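Local coordinates for endoglucanase (Bacillus akibai, PDB 1UWW), which hydrolyses internal beta-1,4-glucosidic linkages of cellulose and related glucans, the part here being its family 28 carbohydrate-binding module, specific for non-crystalline cellulose, at residues P19-D24 with V183-F188. Numbering follows the deposited sequence.
Sequences PSVFED and VDNVRF. With CA (calcium ion), chain C.
Asp-184 and Val-21 meet through a shared calcium ion, an instance of a metal tying an irregular N-terminal segment to the strand 180-189 of a beta-sandwich carbohydrate-binding module. The carboxylate of Asp-184 takes the ion between both its oxygens, OD1 and OD2 each 2.5 Å from the calcium, whereas Val-21 offers its backbone O and Glu-23 a single oxygen, OE2. Ser-50 and Asn-51 complete the site with a water, which also donates to Asn-185 OD1 at 2.7 Å. The chi1 of Asp-184 (-156°) places CG opposite the backbone N, which brings the carboxylate end up to the ion and to Val-21 O; OD1 also accepts a weak bond from Asn-185 N.

Beside the metal, an antiparallel hydrogen-bonded pair continues the join: Ser-20 N donates to Val-186 O (2.9 Å) and Val-186 N returns a more bent bond to Ser-20 O. Asn-185 and Val-186 together face Ser-20, a G1 beta bulge that accommodates the positive phi of Asn-185, while Asn-185 ND2 reaches Asp-92 on the adjoining strand.

Packing flanks these bonds. Pro-19 CG rests on Arg-187 CB at 3.7 Å, and Val-21 CG1 lies against the Asn-185 amide oxygen. The Phe-22 ring, which also touches Leu-53, turns its edge to the metal-binding carboxylate, their planes 47° apart, with Phe-22 CD2 3.7 Å from Asp-184 OD1.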
loop_
_atom_site.group_PDB
_atom_site.type_symbol
_atom_site.label_atom_id
_atom_site.label_comp_id
_atom_site.label_asym_id
_atom_site.label_seq_id
_atom_site.Cartn_x
_atom_site.Cartn_y
_atom_site.Cartn_z
ATOM N N PRO A 19 -24.823 -2.259 2.268
ATOM C CA PRO A 19 -23.927 -3.422 2.045
ATOM C C PRO A 19 -24.291 -4.321 0.866
ATOM O O PRO A 19 -25.466 -4.604 0.582
ATOM C CB PRO A 19 -24.031 -4.201 3.357
ATOM C CG PRO A 19 -24.385 -3.122 4.388
ATOM C CD PRO A 19 -25.324 -2.233 3.656
ATOM N N SER A 20 -23.260 -4.801 0.174
ATOM C CA SER A 20 -23.422 -5.650 -1.001
ATOM C C SER A 20 -23.271 -7.121 -0.585
ATOM O O SER A 20 -22.205 -7.551 -0.160
ATOM C CB SER A 20 -22.390 -5.284 -2.087
ATOM O OG SER A 20 -22.329 -3.883 -2.343
ATOM N N VAL A 21 -24.374 -7.867 -0.657
ATOM C CA VAL A 21 -24.440 -9.258 -0.242
ATOM C C VAL A 21 -24.642 -10.258 -1.403
ATOM O O VAL A 21 -24.491 -11.449 -1.213
ATOM C CB VAL A 21 -25.501 -9.463 0.866
ATOM C CG1 VAL A 21 -25.141 -8.622 2.084
ATOM C CG2 VAL A 21 -26.907 -9.123 0.371
ATOM N N PHE A 22 -25.015 -9.791 -2.572
ATOM C CA PHE A 22 -25.060 -10.622 -3.794
ATOM C C PHE A 22 -26.023 -11.786 -3.688
ATOM O O PHE A 22 -25.761 -12.847 -4.221
ATOM C CB PHE A 22 -23.649 -11.085 -4.211
ATOM C CG PHE A 22 -22.652 -9.937 -4.259
ATOM C CD1 PHE A 22 -22.703 -9.001 -5.293
ATOM C CD2 PHE A 22 -21.706 -9.772 -3.246
ATOM C CE1 PHE A 22 -21.818 -7.945 -5.312
ATOM C CE2 PHE A 22 -20.839 -8.704 -3.268
ATOM C CZ PHE A 22 -20.891 -7.787 -4.314
ATOM N N GLU A 23 -27.170 -11.558 -3.038
ATOM C CA GLU A 23 -28.162 -12.610 -2.838
ATOM C C GLU A 23 -29.390 -12.504 -3.745
ATOM O O GLU A 23 -30.318 -13.313 -3.595
ATOM C CB GLU A 23 -28.588 -12.666 -1.380
ATOM C CG GLU A 23 -27.453 -12.983 -0.404
ATOM C CD GLU A 23 -26.693 -14.268 -0.739
ATOM O OE1 GLU A 23 -27.281 -15.267 -1.253
ATOM O OE2 GLU A 23 -25.476 -14.306 -0.444
ATOM N N ASP A 24 -29.387 -11.586 -4.700
ATOM C CA ASP A 24 -30.527 -11.373 -5.605
ATOM C C ASP A 24 -30.214 -11.753 -7.055
ATOM O O ASP A 24 -30.895 -11.300 -7.972
ATOM C CB ASP A 24 -31.000 -9.907 -5.534
ATOM C CG ASP A 24 -29.921 -8.895 -5.975
ATOM O OD1 ASP A 24 -28.827 -9.310 -6.418
ATOM O OD2 ASP A 24 -30.086 -7.651 -5.910
ATOM N N VAL A 183 -15.748 -12.049 -3.661
ATOM C CA VAL A 183 -15.951 -10.903 -2.759
ATOM C C VAL A 183 -17.381 -10.944 -2.228
ATOM O O VAL A 183 -18.331 -11.068 -2.989
ATOM C CB VAL A 183 -15.734 -9.599 -3.566
ATOM C CG1 VAL A 183 -16.214 -8.351 -2.820
ATOM C CG2 VAL A 183 -14.276 -9.463 -4.000
ATOM N N ASP A 184 -17.531 -10.798 -0.915
ATOM C CA ASP A 184 -18.869 -10.791 -0.309
ATOM C C ASP A 184 -18.958 -9.761 0.822
ATOM O O ASP A 184 -17.971 -9.410 1.443
ATOM C CB ASP A 184 -19.241 -12.182 0.204
ATOM C CG ASP A 184 -20.743 -12.421 0.313
ATOM O OD1 ASP A 184 -21.586 -11.563 -0.047
ATOM O OD2 ASP A 184 -21.117 -13.556 0.720
ATOM N N ASN A 185 -20.171 -9.295 1.076
ATOM C CA ASN A 185 -20.472 -8.477 2.260
ATOM C C ASN A 185 -19.670 -7.174 2.303
ATOM O O ASN A 185 -19.104 -6.814 3.324
ATOM C CB ASN A 185 -20.327 -9.277 3.554
ATOM C CG ASN A 185 -21.159 -10.510 3.547
ATOM O OD1 ASN A 185 -22.361 -10.441 3.291
ATOM N ND2 ASN A 185 -20.535 -11.654 3.782
ATOM N N VAL A 186 -19.626 -6.468 1.177
ATOM C CA VAL A 186 -18.903 -5.200 1.131
ATOM C C VAL A 186 -19.715 -4.155 1.872
ATOM O O VAL A 186 -20.861 -3.948 1.563
ATOM C CB VAL A 186 -18.610 -4.698 -0.315
ATOM C CG1 VAL A 186 -17.656 -3.495 -0.259
ATOM C CG2 VAL A 186 -18.068 -5.790 -1.206
ATOM N N ARG A 187 -19.113 -3.511 2.853
ATOM C CA ARG A 187 -19.815 -2.479 3.636
ATOM C C ARG A 187 -18.880 -1.532 4.352
ATOM O O ARG A 187 -17.725 -1.834 4.566
ATOM C CB ARG A 187 -20.694 -3.140 4.670
ATOM C CG ARG A 187 -19.979 -3.993 5.647
ATOM C CD ARG A 187 -20.900 -4.479 6.740
ATOM N NE ARG A 187 -21.272 -3.356 7.601
ATOM C CZ ARG A 187 -22.287 -3.341 8.472
ATOM N NH1 ARG A 187 -23.067 -4.405 8.626
ATOM N NH2 ARG A 187 -22.514 -2.253 9.204
ATOM N N PHE A 188 -19.410 -0.377 4.746
ATOM C CA PHE A 188 -18.783 0.428 5.774
ATOM C C PHE A 188 -19.171 -0.113 7.146
ATOM O O PHE A 188 -20.291 -0.570 7.334
ATOM C CB PHE A 188 -19.284 1.882 5.697
ATOM C CG PHE A 188 -18.754 2.687 4.547
ATOM C CD1 PHE A 188 -17.532 3.322 4.623
ATOM C CD2 PHE A 188 -19.496 2.856 3.415
ATOM C CE1 PHE A 188 -17.067 4.089 3.572
ATOM C CE2 PHE A 188 -19.023 3.618 2.367
ATOM C CZ PHE A 188 -17.801 4.219 2.447
HETATM CA CA CA C . -23.438 -13.194 0.010
HETATM O O HOH W 1 -24.022 -12.275 2.094
#